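Local coordinates for protein RNA-dependent RNA Polymerase (Bombyx mori cytoplasmic polyhedrosis virus, PDB 6TZ0) that copies viral RNA as an RNA-directed RNA polymerase, probably making plus strands by conservative transcription and minus strands during genome replication, at residues V264-V269 and H281-S287; D59-N63 and N326-Y331. All blocks are in the same frame, centred on the assembly; numbering follows the deposited sequence.

Interaction 1 (V264-V269 and H281-S287); sequences VGRATV and HRTKTTS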
loop_
_atom_site.group_PDB
_atom_site.type_symbol
_atom_site.label_atom_id
_atom_site.label_comp_id
_atom_site.label_asym_id
_atom_site.label_seq_id
_atom_site.Cartn_x
_atom_site.Cartn_y
_atom_site.Cartn_z
ATOM N N VAL A 264 20.920 23.211 27.781
ATOM C CA VAL A 264 21.456 24.397 27.106
ATOM C C VAL A 264 20.945 25.677 27.760
ATOM O O VAL A 264 21.720 26.592 28.057
ATOM C CB VAL A 264 21.136 24.354 25.601
ATOM C CG1 VAL A 264 21.406 25.693 24.945
ATOM C CG2 VAL A 264 21.995 23.323 24.940
ATOM N N GLY A 265 19.641 25.757 28.013
ATOM C CA GLY A 265 19.067 26.868 28.744
ATOM C C GLY A 265 18.543 28.010 27.908
ATOM O O GLY A 265 17.373 28.372 28.060
ATOM N N ARG A 266 19.351 28.588 27.029
ATOM C CA ARG A 266 18.922 29.714 26.216
ATOM C C ARG A 266 19.260 29.426 24.767
ATOM O O ARG A 266 20.309 28.852 24.473
ATOM C CB ARG A 266 19.599 31.022 26.642
ATOM C CG ARG A 266 19.232 31.518 28.020
ATOM C CD ARG A 266 17.810 32.038 28.045
ATOM N NE ARG A 266 17.465 32.636 29.331
ATOM C CZ ARG A 266 16.925 31.971 30.346
ATOM N NH1 ARG A 266 16.663 30.677 30.235
ATOM N NH2 ARG A 266 16.645 32.601 31.478
ATOM N N ALA A 267 18.376 29.832 23.866
ATOM C CA ALA A 267 18.667 29.737 22.447
ATOM C C ALA A 267 18.103 30.962 21.755
ATOM O O ALA A 267 16.986 31.388 22.049
ATOM C CB ALA A 267 18.087 28.465 21.827
ATOM N N THR A 268 18.887 31.526 20.849
ATOM C CA THR A 268 18.433 32.604 19.985
ATOM C C THR A 268 18.050 32.004 18.629
ATOM O O THR A 268 18.908 31.586 17.848
ATOM C CB THR A 268 19.484 33.715 19.908
ATOM O OG1 THR A 268 19.148 34.658 18.883
ATOM C CG2 THR A 268 20.910 33.188 19.765
ATOM N N VAL A 269 16.750 31.932 18.380
ATOM C CA VAL A 269 16.174 31.121 17.310
ATOM C C VAL A 269 15.480 32.076 16.345
ATOM O O VAL A 269 15.141 33.204 16.726
ATOM C CB VAL A 269 15.199 30.060 17.868
ATOM C CG1 VAL A 269 15.898 29.207 18.878
ATOM C CG2 VAL A 269 13.985 30.715 18.495
ATOM N N HIS A 281 14.068 37.308 14.966
ATOM C CA HIS A 281 14.645 36.316 15.852
ATOM C C HIS A 281 14.437 36.766 17.287
ATOM O O HIS A 281 14.454 37.960 17.589
ATOM C CB HIS A 281 16.140 36.094 15.583
ATOM C CG HIS A 281 16.998 37.272 15.907
ATOM N ND1 HIS A 281 17.205 38.306 15.024
ATOM C CD2 HIS A 281 17.686 37.591 17.027
ATOM C CE1 HIS A 281 17.994 39.206 15.580
ATOM N NE2 HIS A 281 18.294 38.800 16.798
ATOM N N ARG A 282 14.232 35.800 18.168
ATOM C CA ARG A 282 14.027 36.064 19.580
ATOM C C ARG A 282 15.028 35.244 20.369
ATOM O O ARG A 282 15.710 34.380 19.825
ATOM C CB ARG A 282 12.586 35.742 20.006
ATOM C CG ARG A 282 12.181 34.286 19.866
ATOM C CD ARG A 282 10.678 34.120 20.050
ATOM N NE ARG A 282 10.221 32.776 19.701
ATOM C CZ ARG A 282 9.976 31.811 20.577
ATOM N NH1 ARG A 282 10.095 32.049 21.873
ATOM N NH2 ARG A 282 9.574 30.618 20.163
ATOM N N THR A 283 15.128 35.536 21.655
ATOM C CA THR A 283 15.971 34.779 22.567
ATOM C C THR A 283 15.061 34.163 23.617
ATOM O O THR A 283 14.532 34.870 24.477
ATOM C CB THR A 283 17.035 35.663 23.209
ATOM O OG1 THR A 283 17.851 36.247 22.189
ATOM C CG2 THR A 283 17.917 34.842 24.136
ATOM N N LYS A 284 14.885 32.853 23.547
ATOM C CA LYS A 284 13.922 32.155 24.378
ATOM C C LYS A 284 14.638 31.205 25.325
ATOM O O LYS A 284 15.836 30.950 25.200
ATOM C CB LYS A 284 12.923 31.384 23.514
ATOM C CG LYS A 284 13.528 30.215 22.773
ATOM C CD LYS A 284 12.529 29.577 21.835
ATOM C CE LYS A 284 11.396 28.905 22.579
ATOM N NZ LYS A 284 11.835 27.738 23.371
ATOM N N THR A 285 13.887 30.675 26.282
ATOM C CA THR A 285 14.384 29.625 27.156
ATOM C C THR A 285 14.068 28.271 26.540
ATOM O O THR A 285 13.075 28.123 25.822
ATOM C CB THR A 285 13.795 29.734 28.566
ATOM O OG1 THR A 285 14.334 28.690 29.387
ATOM C CG2 THR A 285 12.283 29.647 28.562
ATOM N N THR A 286 14.944 27.298 26.775
ATOM C CA THR A 286 14.756 25.949 26.263
ATOM C C THR A 286 14.619 24.933 27.383
ATOM O O THR A 286 14.752 23.732 27.144
ATOM C CB THR A 286 15.897 25.555 25.327
ATOM O OG1 THR A 286 17.149 25.639 26.017
ATOM C CG2 THR A 286 15.925 26.447 24.110
ATOM N N SER A 287 14.373 25.399 28.600
ATOM C CA SER A 287 14.068 24.500 29.698
ATOM C C SER A 287 12.699 23.868 29.487
ATOM O O SER A 287 11.838 24.436 28.815
ATOM C CB SER A 287 14.110 25.254 31.021
ATOM O OG SER A 287 13.109 26.250 31.061
#

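Interaction 2 (D59-N63 and N326-Y331); sequences DSNGN and NDVANY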
loop_
_atom_site.group_PDB
_atom_site.type_symbol
_atom_site.label_atom_id
_atom_site.label_comp_id
_atom_site.label_asym_id
_atom_site.label_seq_id
_atom_site.Cartn_x
_atom_site.Cartn_y
_atom_site.Cartn_z
ATOM N N ASP A 59 35.666 16.551 17.851
ATOM C CA ASP A 59 34.330 16.001 17.669
ATOM C C ASP A 59 33.589 16.823 16.610
ATOM O O ASP A 59 34.200 17.583 15.856
ATOM C CB ASP A 59 33.593 15.923 19.015
ATOM C CG ASP A 59 33.401 17.275 19.689
ATOM O OD1 ASP A 59 33.910 18.304 19.203
ATOM O OD2 ASP A 59 32.727 17.309 20.736
ATOM N N SER A 60 32.266 16.673 16.537
ATOM C CA SER A 60 31.474 17.436 15.581
ATOM C C SER A 60 31.388 18.915 15.930
ATOM O O SER A 60 31.031 19.718 15.066
ATOM C CB SER A 60 30.065 16.861 15.486
ATOM O OG SER A 60 30.091 15.550 14.963
ATOM N N ASN A 61 31.701 19.295 17.165
ATOM C CA ASN A 61 31.622 20.688 17.584
ATOM C C ASN A 61 32.973 21.246 18.015
ATOM O O ASN A 61 33.027 22.308 18.639
ATOM C CB ASN A 61 30.582 20.841 18.692
ATOM C CG ASN A 61 29.166 20.790 18.159
ATOM O OD1 ASN A 61 28.839 21.466 17.185
ATOM N ND2 ASN A 61 28.336 19.962 18.757
ATOM N N GLY A 62 34.062 20.560 17.686
ATOM C CA GLY A 62 35.391 21.106 17.859
ATOM C C GLY A 62 36.058 20.848 19.190
ATOM O O GLY A 62 37.023 21.544 19.519
ATOM N N ASN A 63 35.586 19.883 19.967
ATOM C CA ASN A 63 36.192 19.557 21.248
ATOM C C ASN A 63 37.049 18.307 21.107
ATOM O O ASN A 63 36.698 17.390 20.364
ATOM C CB ASN A 63 35.117 19.341 22.308
ATOM C CG ASN A 63 34.247 20.563 22.505
ATOM O OD1 ASN A 63 33.056 20.542 22.206
ATOM N ND2 ASN A 63 34.837 21.633 23.014
ATOM N N ASN A 326 22.828 24.704 18.030
ATOM C CA ASN A 326 23.556 24.065 16.943
ATOM C C ASN A 326 24.480 22.977 17.458
ATOM O O ASN A 326 24.763 22.018 16.733
ATOM C CB ASN A 326 24.352 25.096 16.151
ATOM C CG ASN A 326 23.470 26.130 15.509
ATOM O OD1 ASN A 326 22.315 25.859 15.199
ATOM N ND2 ASN A 326 24.018 27.310 15.264
ATOM N N ASP A 327 24.928 23.091 18.709
ATOM C CA ASP A 327 25.737 22.040 19.313
ATOM C C ASP A 327 24.935 20.759 19.476
ATOM O O ASP A 327 25.407 19.665 19.138
ATOM C CB ASP A 327 26.276 22.505 20.660
ATOM C CG ASP A 327 27.294 23.599 20.524
ATOM O OD1 ASP A 327 27.880 23.726 19.433
ATOM O OD2 ASP A 327 27.541 24.312 21.516
ATOM N N VAL A 328 23.703 20.889 19.967
ATOM C CA VAL A 328 22.822 19.745 20.138
ATOM C C VAL A 328 22.438 19.168 18.786
ATOM O O VAL A 328 22.352 17.945 18.632
ATOM C CB VAL A 328 21.589 20.159 20.960
ATOM C CG1 VAL A 328 20.687 18.969 21.237
ATOM C CG2 VAL A 328 22.025 20.818 22.236
ATOM N N ALA A 329 22.273 20.027 17.775
ATOM C CA ALA A 329 21.966 19.555 16.428
ATOM C C ALA A 329 23.114 18.748 15.833
ATOM O O ALA A 329 22.889 17.699 15.212
ATOM C CB ALA A 329 21.635 20.742 15.527
ATOM N N ASN A 330 24.352 19.202 16.046
ATOM C CA ASN A 330 25.507 18.506 15.491
ATOM C C ASN A 330 25.740 17.169 16.181
ATOM O O ASN A 330 25.978 16.152 15.508
ATOM C CB ASN A 330 26.748 19.385 15.597
ATOM C CG ASN A 330 26.661 20.620 14.733
ATOM O OD1 ASN A 330 26.161 20.575 13.616
ATOM N ND2 ASN A 330 27.150 21.735 15.251
ATOM N N TYR A 331 25.658 17.135 17.519
ATOM C CA TYR A 331 25.802 15.855 18.206
ATOM C C TYR A 331 24.643 14.912 17.910
ATOM O O TYR A 331 24.835 13.692 17.887
ATOM C CB TYR A 331 25.915 16.030 19.714
ATOM C CG TYR A 331 27.172 16.678 20.212
ATOM C CD1 TYR A 331 28.405 16.100 19.975
ATOM C CD2 TYR A 331 27.119 17.785 21.044
ATOM C CE1 TYR A 331 29.559 16.663 20.465
ATOM C CE2 TYR A 331 28.270 18.351 21.554
ATOM C CZ TYR A 331 29.487 17.786 21.253
ATOM O OH TYR A 331 30.640 18.341 21.749
#

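Interaction 1 (V264-V269 and H281-S287)
Val269 and Arg282 face each other in a two-stranded antiparallel beta hairpin, strands 266-272 and 278-285, in the N-terminal part of the polymerase. They form a hydrogen-bonded pair: Val269 N gives to Arg282 O at 3.0 Å, and Arg282 N gives back to Val269 O. Ala267 and Lys284 are the next such pair, with both backbone bonds made. Val269, Arg282, Ala267 and Lys284 turn their side chains to one face. There Val269 CG2 meets Lys284 CD at 3.8 Å. The Lys284 chain bends at chi3 and chi4, bringing NZ back to Thr285 O at 2.8 Å. Ala267 and Val269 also touch Gln325 of helix 325-339.

Past the strand end, Thr286 CG2 packs on Ala267 CB at 3.7 Å. With chi1 at 58°, its OG1 lies between the backbone N and carbonyl carbon, and it is hydrogen-bonded to Leu261 O. On the other face, Thr268 pairs with Thr283 and Arg266 with Thr285. Gly265, with positive phi, is the first residue to leave helical geometry after helix 257-264. Its O accepts Thr286 N at 3.0 Å and Arg266 NH1 at 3.2 Å, from opposite faces of the carbonyl plane.

Interaction 2 (D59-N63 and N326-Y331)
A type I beta turn, Asp59 to Gly62, joins strands 54-58 and 64-68 and meets helix 325-339. Asn61 has the largest share of the contact. With its CG anti to its own carbonyl carbon (chi1 -76°), its amide reaches the helix with both ends. Asn61 ND2 gives to Asp327 O at 3.0 Å, on a lone pair in the carbonyl plane. Asp327 O also takes the helical bond from Tyr331 N. Asn61 OD1 accepts from Asn330 ND2 at 2.6 Å. Asn61 ND2 also lies over one face of the Tyr331 ring, 3.2 Å from CE2, with amide and ring planes 84° apart.

Tyr331 OH gives to Asp59 OD2 at 2.5 Å, on the syn side of the carboxylate but 32° out of its plane. Asp59 OD1 faces back into the turn, bonded weakly by Asn61 N and by Asn63 N at a distance modelled too short to trust. The carboxylate thus appears to face tyrosine and turn backbone alike. Tyr331 also packs on Tyr314 and Ala318 of helix 309-320. Asp59 N bonds to Asn63 O, Gly62 N weakly to Asp59 O, and Gly62 has positive phi: a type I turn with a G1 beta bulge, as in tight beta hairpins.

In the fold
Both contacts are partly buried, and both lie away from the nucleotide- and metal-binding sites. Their centres are about 17 Å apart. Interaction 1 joins strands close in sequence, and backbone hydrogen bonds do most of the work. Interaction 2 brings together segments 263 residues apart, and side-chain amide, carboxylate and phenol groups, with one main-chain carbonyl, make its bonds. Along the chain, interaction 1 is nested within the loop that interaction 2 closes. Helix 325-339 links them: the 59-63 turn meets one side of it, while Val328 CG2 packs on Val264 CG2 at 3.7 Å. Val328 turns away from the 59-63 turn, so this apolar touch and the polar bonds use different sides of the helix.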